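Local coordinates for protein beta sliding clamp (Caulobacter crescentus, PDB 5WCE) that probably forms a ring-shaped head-to-tail homodimer around DNA, tethering DNA polymerases and other proteins to it for processive replication, at residues L337-F351 against V362-L374. Numbering follows the deposited sequence.
Sequences LLDVCGQIAGPQAEF and VVDPVDPGVKYVL
In the C-terminal domain of the clamp, helix 334-343 packs on the sheet formed in part by strands 348-353, 360-364 and 370-374, and the loop leaving the helix is tied to Asp364. Val340 projects from the helix into the sheet: its CG1 meets Val362 CG1 tip to tip at 3.6 Å, while CG2 lies against Tyr372 CB and Leu374 CD2. One turn earlier, Leu337 crosses Leu374 at about a right angle. The Phe351 ring receives Val362 CG1 over its centre, a CH-pi contact 4.2 Å from the centroid. On the other sheet face, the extended Glu350 chain lies along Val363 CG2 from CB to the carboxylate, whose OE2 forms a salt bridge with Arg352. Glu350 and Val363 form an antiparallel hydrogen-bonded pair, Val363 N to Glu350 O being the shorter bond at 2.8 Å.

The buried Asp364 carboxylate joins strand to loop. With CG anti to the backbone N (chi1 -176°), OD2 reaches Ala345 N at 2.8 Å and is met on its syn side, tilted 32° out of the carboxylate plane. OD1 accepts Val366 N at 2.9 Å from above that plane, closing an Asx turn. Two waters extend this grip, one bridging OD2 to Gln343 O and the other OD1 to Gln348 O. A leucine in place of Asp364 would probably leave Ala345 N and Val366 N without their acceptor and let the loop shift. Tyr372 OH touches Gln343 CB at 3.4 Å and is hydrogen-bonded to Lys149 O. Helix-on-antiparallel-sheet packing of this kind is characteristic of the DNA clamp fold.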
ATOM      1  N   LEU A 337      17.644  -2.010 -16.036  1.00 17.53           N
ATOM      2  CA  LEU A 337      17.947  -3.351 -16.515  1.00 17.43           C
ATOM      3  C   LEU A 337      16.886  -4.348 -16.070  1.00 16.85           C
ATOM      4  O   LEU A 337      16.368  -5.143 -16.856  1.00 17.28           O
ATOM      5  CB  LEU A 337      19.320  -3.739 -16.012  1.00 17.87           C
ATOM      6  CG  LEU A 337      19.928  -5.067 -16.317  1.00 18.07           C
ATOM      7  CD1 LEU A 337      19.903  -5.329 -17.820  1.00 18.00           C
ATOM      8  CD2 LEU A 337      21.358  -5.121 -15.750  1.00 17.99           C
ATOM      9  N   LEU A 338      16.530  -4.294 -14.803  1.00 18.67           N
ATOM     10  CA  LEU A 338      15.457  -5.167 -14.276  1.00 18.86           C
ATOM     11  C   LEU A 338      14.147  -4.902 -14.961  1.00 18.38           C
ATOM     12  O   LEU A 338      13.398  -5.837 -15.212  1.00 18.26           O
ATOM     13  CB  LEU A 338      15.352  -5.030 -12.763  1.00 19.10           C
ATOM     14  CG  LEU A 338      16.529  -5.646 -12.033  1.00 20.71           C
ATOM     15  CD1 LEU A 338      16.457  -5.219 -10.591  1.00 21.87           C
ATOM     16  CD2 LEU A 338      16.549  -7.164 -12.195  1.00 21.15           C
ATOM     17  N   ASP A 339      13.862  -3.658 -15.300  1.00 19.59           N
ATOM     18  CA  ASP A 339      12.627  -3.332 -16.046  1.00 18.97           C
ATOM     19  C   ASP A 339      12.553  -4.057 -17.377  1.00 18.78           C
ATOM     20  O   ASP A 339      11.535  -4.664 -17.755  1.00 17.46           O
ATOM     21  CB  ASP A 339      12.523  -1.816 -16.262  1.00 19.61           C
ATOM     22  CG  ASP A 339      12.090  -1.042 -15.018  1.00 20.26           C
ATOM     23  OD1 ASP A 339      11.636  -1.630 -14.008  1.00 20.58           O
ATOM     24  OD2 ASP A 339      12.310   0.177 -15.052  1.00 19.82           O
ATOM     25  N   VAL A 340      13.670  -4.060 -18.099  1.00 18.82           N
ATOM     26  CA  VAL A 340      13.751  -4.814 -19.334  1.00 18.25           C
ATOM     27  C   VAL A 340      13.612  -6.304 -19.122  1.00 18.48           C
ATOM     28  O   VAL A 340      12.822  -6.942 -19.833  1.00 19.09           O
ATOM     29  CB  VAL A 340      15.068  -4.482 -20.104  1.00 18.38           C
ATOM     30  CG1 VAL A 340      15.191  -5.404 -21.313  1.00 19.21           C
ATOM     31  CG2 VAL A 340      15.031  -3.051 -20.530  1.00 18.52           C
ATOM     32  N   CYS A 341      14.354  -6.895 -18.177  1.00 18.41           N
ATOM     33  CA  CYS A 341      14.222  -8.312 -17.923  1.00 18.56           C
ATOM     34  C   CYS A 341      12.760  -8.675 -17.551  1.00 19.18           C
ATOM     35  O   CYS A 341      12.272  -9.743 -17.898  1.00 18.76           O
ATOM     36  CB  CYS A 341      15.160  -8.773 -16.802  1.00 19.52           C
ATOM     37  SG  CYS A 341      16.908  -8.644 -17.260  1.00 22.24           S
ATOM     38  N   GLY A 342      12.074  -7.768 -16.870  1.00 19.51           N
ATOM     39  CA  GLY A 342      10.632  -7.922 -16.531  1.00 21.27           C
ATOM     40  C   GLY A 342       9.678  -7.986 -17.709  1.00 22.85           C
ATOM     41  O   GLY A 342       8.570  -8.442 -17.556  1.00 23.77           O
ATOM     42  N   GLN A 343      10.091  -7.517 -18.885  1.00 22.38           N
ATOM     43  CA  GLN A 343       9.272  -7.557 -20.099  1.00 24.06           C
ATOM     44  C   GLN A 343       9.508  -8.767 -20.949  1.00 23.50           C
ATOM     45  O   GLN A 343       8.677  -9.092 -21.762  1.00 24.13           O
ATOM     46  CB  GLN A 343       9.506  -6.300 -20.949  1.00 24.80           C
ATOM     47  CG  GLN A 343       9.050  -5.032 -20.265  1.00 25.25           C
ATOM     48  CD  GLN A 343       7.557  -5.045 -19.991  1.00 26.09           C
ATOM     49  OE1 GLN A 343       6.774  -5.633 -20.753  1.00 25.76           O
ATOM     50  NE2 GLN A 343       7.171  -4.485 -18.862  1.00 26.93           N
ATOM     51  N   ILE A 344      10.610  -9.455 -20.739  1.00 22.99           N
ATOM     52  CA  ILE A 344      10.987 -10.559 -21.591  1.00 24.12           C
ATOM     53  C   ILE A 344      10.012 -11.710 -21.313  1.00 26.39           C
ATOM     54  O   ILE A 344       9.779 -12.063 -20.154  1.00 27.30           O
ATOM     55  CB  ILE A 344      12.452 -10.961 -21.284  1.00 23.59           C
ATOM     56  CG1 ILE A 344      13.407  -9.820 -21.702  1.00 23.51           C
ATOM     57  CG2 ILE A 344      12.827 -12.276 -21.915  1.00 24.37           C
ATOM     58  CD1 ILE A 344      13.397  -9.397 -23.146  1.00 23.78           C
ATOM     59  N   ALA A 345       9.448 -12.285 -22.381  1.00 26.12           N
ATOM     60  CA  ALA A 345       8.293 -13.202 -22.262  1.00 27.42           C
ATOM     61  C   ALA A 345       8.688 -14.674 -22.116  1.00 28.06           C
ATOM     62  O   ALA A 345       7.833 -15.497 -21.814  1.00 28.09           O
ATOM     63  CB  ALA A 345       7.374 -13.022 -23.477  1.00 28.04           C
ATOM     64  N   GLY A 346       9.941 -15.030 -22.436  1.00 27.00           N
ATOM     65  CA  GLY A 346      10.384 -16.420 -22.378  1.00 28.48           C
ATOM     66  C   GLY A 346      11.633 -16.597 -21.547  1.00 27.91           C
ATOM     67  O   GLY A 346      12.058 -15.671 -20.898  1.00 27.27           O
ATOM     68  N   PRO A 347      12.291 -17.754 -21.668  1.00 29.06           N
ATOM     69  CA  PRO A 347      13.417 -17.985 -20.765  1.00 28.00           C
ATOM     70  C   PRO A 347      14.709 -17.240 -21.126  1.00 26.91           C
ATOM     71  O   PRO A 347      15.504 -17.014 -20.234  1.00 25.60           O
ATOM     72  CB  PRO A 347      13.620 -19.500 -20.818  1.00 29.77           C
ATOM     73  CG  PRO A 347      13.052 -19.909 -22.133  1.00 31.58           C
ATOM     74  CD  PRO A 347      11.872 -18.986 -22.350  1.00 31.65           C
ATOM     75  N   GLN A 348      14.935 -16.918 -22.393  1.00 25.54           N
ATOM     76  CA  GLN A 348      16.149 -16.194 -22.768  1.00 26.14           C
ATOM     77  C   GLN A 348      15.959 -14.720 -23.074  1.00 22.62           C
ATOM     78  O   GLN A 348      14.907 -14.283 -23.505  1.00 22.35           O
ATOM     79  CB  GLN A 348      16.829 -16.821 -23.975  1.00 29.37           C
ATOM     80  CG  GLN A 348      16.971 -18.321 -23.894  1.00 34.20           C
ATOM     81  CD  GLN A 348      18.257 -18.820 -24.509  1.00 40.01           C
ATOM     82  OE1 GLN A 348      18.356 -19.011 -25.752  1.00 43.50           O
ATOM     83  NE2 GLN A 348      19.259 -19.066 -23.635  1.00 43.29           N
ATOM     84  N   ALA A 349      17.026 -13.957 -22.863  1.00 20.00           N
ATOM     85  CA  ALA A 349      17.093 -12.611 -23.359  1.00 19.34           C
ATOM     86  C   ALA A 349      18.372 -12.532 -24.179  1.00 18.69           C
ATOM     87  O   ALA A 349      19.364 -13.189 -23.871  1.00 20.03           O
ATOM     88  CB  ALA A 349      17.090 -11.590 -22.246  1.00 18.36           C
ATOM     89  N   GLU A 350      18.308 -11.752 -25.229  1.00 19.19           N
ATOM     90  CA  GLU A 350      19.455 -11.486 -26.096  1.00 19.77           C
ATOM     91  C   GLU A 350      19.826 -10.034 -26.000  1.00 19.41           C
ATOM     92  O   GLU A 350      18.975  -9.119 -26.246  1.00 20.47           O
ATOM     93  CB  GLU A 350      19.161 -11.858 -27.559  1.00 20.91           C
ATOM     94  CG  GLU A 350      20.284 -11.573 -28.535  1.00 21.93           C
ATOM     95  CD  GLU A 350      19.916 -11.939 -29.977  1.00 23.20           C
ATOM     96  OE1 GLU A 350      19.268 -12.945 -30.174  1.00 25.50           O
ATOM     97  OE2 GLU A 350      20.222 -11.179 -30.926  1.00 24.48           O
ATOM     98  N   PHE A 351      21.111  -9.801 -25.722  1.00 18.77           N
ATOM     99  CA  PHE A 351      21.674  -8.467 -25.638  1.00 18.25           C
ATOM    100  C   PHE A 351      22.641  -8.265 -26.792  1.00 19.38           C
ATOM    101  O   PHE A 351      23.454  -9.178 -27.112  1.00 19.16           O
ATOM    102  CB  PHE A 351      22.469  -8.296 -24.341  1.00 17.71           C
ATOM    103  CG  PHE A 351      21.634  -8.201 -23.125  1.00 17.53           C
ATOM    104  CD1 PHE A 351      20.940  -9.347 -22.636  1.00 18.73           C
ATOM    105  CD2 PHE A 351      21.551  -7.021 -22.415  1.00 17.05           C
ATOM    106  CE1 PHE A 351      20.196  -9.260 -21.466  1.00 18.61           C
ATOM    107  CE2 PHE A 351      20.792  -6.951 -21.263  1.00 17.62           C
ATOM    108  CZ  PHE A 351      20.083  -8.057 -20.826  1.00 17.37           C
ATOM    109  N   VAL A 362      18.265  -4.801 -26.430  1.00 17.38           N
ATOM    110  CA  VAL A 362      17.824  -6.063 -25.855  1.00 17.85           C
ATOM    111  C   VAL A 362      16.636  -6.537 -26.671  1.00 18.53           C
ATOM    112  O   VAL A 362      15.669  -5.749 -26.912  1.00 18.22           O
ATOM    113  CB  VAL A 362      17.416  -5.908 -24.385  1.00 17.53           C
ATOM    114  CG1 VAL A 362      17.142  -7.267 -23.767  1.00 18.64           C
ATOM    115  CG2 VAL A 362      18.513  -5.173 -23.615  1.00 18.23           C
ATOM    116  N   VAL A 363      16.711  -7.768 -27.137  1.00 19.02           N
ATOM    117  CA  VAL A 363      15.638  -8.353 -27.925  1.00 20.81           C
ATOM    118  C   VAL A 363      15.111  -9.598 -27.236  1.00 20.57           C
ATOM    119  O   VAL A 363      15.810 -10.238 -26.448  1.00 21.12           O
ATOM    120  CB  VAL A 363      15.987  -8.626 -29.392  1.00 23.52           C
ATOM    121  CG1 VAL A 363      16.314  -7.335 -30.167  1.00 25.93           C
ATOM    122  CG2 VAL A 363      17.067  -9.601 -29.550  1.00 23.65           C
ATOM    123  N   ASP A 364      13.857  -9.913 -27.533  1.00 20.73           N
ATOM    124  CA  ASP A 364      13.142 -10.998 -26.908  1.00 21.08           C
ATOM    125  C   ASP A 364      12.979 -12.085 -27.971  1.00 21.86           C
ATOM    126  O   ASP A 364      12.192 -11.906 -28.928  1.00 21.86           O
ATOM    127  CB  ASP A 364      11.759 -10.560 -26.437  1.00 21.24           C
ATOM    128  CG  ASP A 364      11.038 -11.651 -25.689  1.00 22.47           C
ATOM    129  OD1 ASP A 364      11.383 -12.862 -25.887  1.00 22.40           O
ATOM    130  OD2 ASP A 364      10.098 -11.327 -24.919  1.00 21.62           O
ATOM    131  N   PRO A 365      13.672 -13.236 -27.808  1.00 21.86           N
ATOM    132  CA  PRO A 365      13.556 -14.284 -28.853  1.00 23.01           C
ATOM    133  C   PRO A 365      12.141 -14.847 -29.097  1.00 23.77           C
ATOM    134  O   PRO A 365      11.923 -15.433 -30.160  1.00 26.67           O
ATOM    135  CB  PRO A 365      14.519 -15.391 -28.371  1.00 23.23           C
ATOM    136  CG  PRO A 365      15.488 -14.682 -27.454  1.00 22.20           C
ATOM    137  CD  PRO A 365      14.675 -13.598 -26.786  1.00 22.04           C
ATOM    138  N   VAL A 366      11.214 -14.696 -28.177  1.00 23.08           N
ATOM    139  CA  VAL A 366       9.867 -15.172 -28.410  1.00 25.86           C
ATOM    140  C   VAL A 366       8.887 -14.055 -28.794  1.00 24.98           C
ATOM    141  O   VAL A 366       7.720 -14.331 -28.943  1.00 25.18           O
ATOM    142  CB  VAL A 366       9.303 -15.978 -27.215  1.00 27.26           C
ATOM    143  CG1 VAL A 366      10.240 -17.134 -26.861  1.00 29.59           C
ATOM    144  CG2 VAL A 366       9.008 -15.124 -26.019  1.00 26.81           C
ATOM    145  N   ASP A 367       9.375 -12.808 -28.912  1.00 23.37           N
ATOM    146  CA  ASP A 367       8.548 -11.688 -29.406  1.00 22.60           C
ATOM    147  C   ASP A 367       9.447 -10.766 -30.252  1.00 22.07           C
ATOM    148  O   ASP A 367      10.061  -9.845 -29.720  1.00 21.05           O
ATOM    149  CB  ASP A 367       7.853 -10.957 -28.251  1.00 21.23           C
ATOM    150  CG  ASP A 367       6.806  -9.955 -28.708  1.00 20.84           C
ATOM    151  OD1 ASP A 367       6.825  -9.551 -29.876  1.00 20.47           O
ATOM    152  OD2 ASP A 367       5.918  -9.621 -27.889  1.00 20.27           O
ATOM    153  N   PRO A 368       9.469 -10.982 -31.577  1.00 24.05           N
ATOM    154  CA  PRO A 368      10.181 -10.062 -32.483  1.00 24.37           C
ATOM    155  C   PRO A 368       9.554  -8.634 -32.554  1.00 23.72           C
ATOM    156  O   PRO A 368      10.146  -7.754 -33.178  1.00 23.89           O
ATOM    157  CB  PRO A 368      10.039 -10.730 -33.865  1.00 25.38           C
ATOM    158  CG  PRO A 368       8.816 -11.515 -33.800  1.00 26.63           C
ATOM    159  CD  PRO A 368       8.715 -11.998 -32.362  1.00 25.67           C
ATOM    160  N   GLY A 369       8.350  -8.448 -32.002  1.00 22.83           N
ATOM    161  CA  GLY A 369       7.653  -7.191 -32.092  1.00 22.77           C
ATOM    162  C   GLY A 369       7.987  -6.208 -30.967  1.00 21.94           C
ATOM    163  O   GLY A 369       7.257  -5.210 -30.817  1.00 22.08           O
ATOM    164  N   VAL A 370       8.999  -6.496 -30.123  1.00 20.26           N
ATOM    165  CA  VAL A 370       9.478  -5.543 -29.131  1.00 19.53           C
ATOM    166  C   VAL A 370      10.989  -5.285 -29.287  1.00 19.51           C
ATOM    167  O   VAL A 370      11.701  -6.138 -29.854  1.00 19.75           O
ATOM    168  CB  VAL A 370       9.155  -5.969 -27.703  1.00 19.75           C
ATOM    169  CG1 VAL A 370       7.663  -6.199 -27.557  1.00 20.80           C
ATOM    170  CG2 VAL A 370       9.891  -7.262 -27.329  1.00 19.46           C
ATOM    171  N   LYS A 371      11.418  -4.098 -28.922  1.00 19.00           N
ATOM    172  CA  LYS A 371      12.842  -3.755 -28.797  1.00 19.61           C
ATOM    173  C   LYS A 371      13.017  -2.936 -27.539  1.00 19.32           C
ATOM    174  O   LYS A 371      12.219  -2.011 -27.262  1.00 18.45           O
ATOM    175  CB  LYS A 371      13.356  -2.977 -30.033  1.00 20.57           C
ATOM    176  CG  LYS A 371      13.350  -3.788 -31.308  1.00 22.28           C
ATOM    177  CD  LYS A 371      13.862  -2.962 -32.497  1.00 24.44           C
ATOM    178  CE  LYS A 371      13.840  -3.694 -33.848  0.50 25.11           C
ATOM    179  NZ  LYS A 371      12.535  -3.590 -34.548  0.50 25.62           N
ATOM    180  N   TYR A 372      14.093  -3.216 -26.782  1.00 18.46           N
ATOM    181  CA  TYR A 372      14.472  -2.360 -25.658  1.00 17.69           C
ATOM    182  C   TYR A 372      15.910  -1.820 -25.849  1.00 17.76           C
ATOM    183  O   TYR A 372      16.789  -2.504 -26.402  1.00 16.56           O
ATOM    184  CB  TYR A 372      14.360  -3.082 -24.344  1.00 17.70           C
ATOM    185  CG  TYR A 372      12.950  -3.559 -24.151  1.00 18.73           C
ATOM    186  CD1 TYR A 372      11.962  -2.679 -23.712  1.00 19.08           C
ATOM    187  CD2 TYR A 372      12.587  -4.843 -24.499  1.00 18.37           C
ATOM    188  CE1 TYR A 372      10.639  -3.114 -23.610  1.00 18.80           C
ATOM    189  CE2 TYR A 372      11.257  -5.253 -24.436  1.00 19.44           C
ATOM    190  CZ  TYR A 372      10.307  -4.348 -23.969  1.00 19.59           C
ATOM    191  OH  TYR A 372       8.960  -4.733 -23.860  1.00 21.90           O
ATOM    192  N   VAL A 373      16.081  -0.581 -25.451  1.00 17.99           N
ATOM    193  CA  VAL A 373      17.356   0.095 -25.528  1.00 19.05           C
ATOM    194  C   VAL A 373      17.703   0.559 -24.089  1.00 18.58           C
ATOM    195  O   VAL A 373      16.874   1.214 -23.387  1.00 18.27           O
ATOM    196  CB  VAL A 373      17.391   1.285 -26.495  1.00 19.90           C
ATOM    197  CG1 VAL A 373      18.807   1.821 -26.634  1.00 20.67           C
ATOM    198  CG2 VAL A 373      16.890   0.892 -27.880  1.00 20.87           C
ATOM    199  N   LEU A 374      18.909   0.185 -23.673  1.00 18.67           N
ATOM    200  CA  LEU A 374      19.533   0.650 -22.428  1.00 19.44           C
ATOM    201  C   LEU A 374      20.734   1.514 -22.748  1.00 19.49           C
ATOM    202  O   LEU A 374      21.524   1.157 -23.627  1.00 18.60           O
ATOM    203  CB  LEU A 374      20.019  -0.516 -21.577  1.00 20.18           C
ATOM    204  CG  LEU A 374      18.895  -1.423 -21.057  1.00 21.00           C
ATOM    205  CD1 LEU A 374      19.452  -2.772 -20.596  1.00 21.67           C
ATOM    206  CD2 LEU A 374      18.114  -0.709 -19.989  1.00 21.83           C
TER
HETATM  207  O   HOH W   1       8.887  -9.026 -24.453  1.00 34.18           O
HETATM  208  O   HOH W   2      12.256 -14.837 -24.316  1.00 20.68           O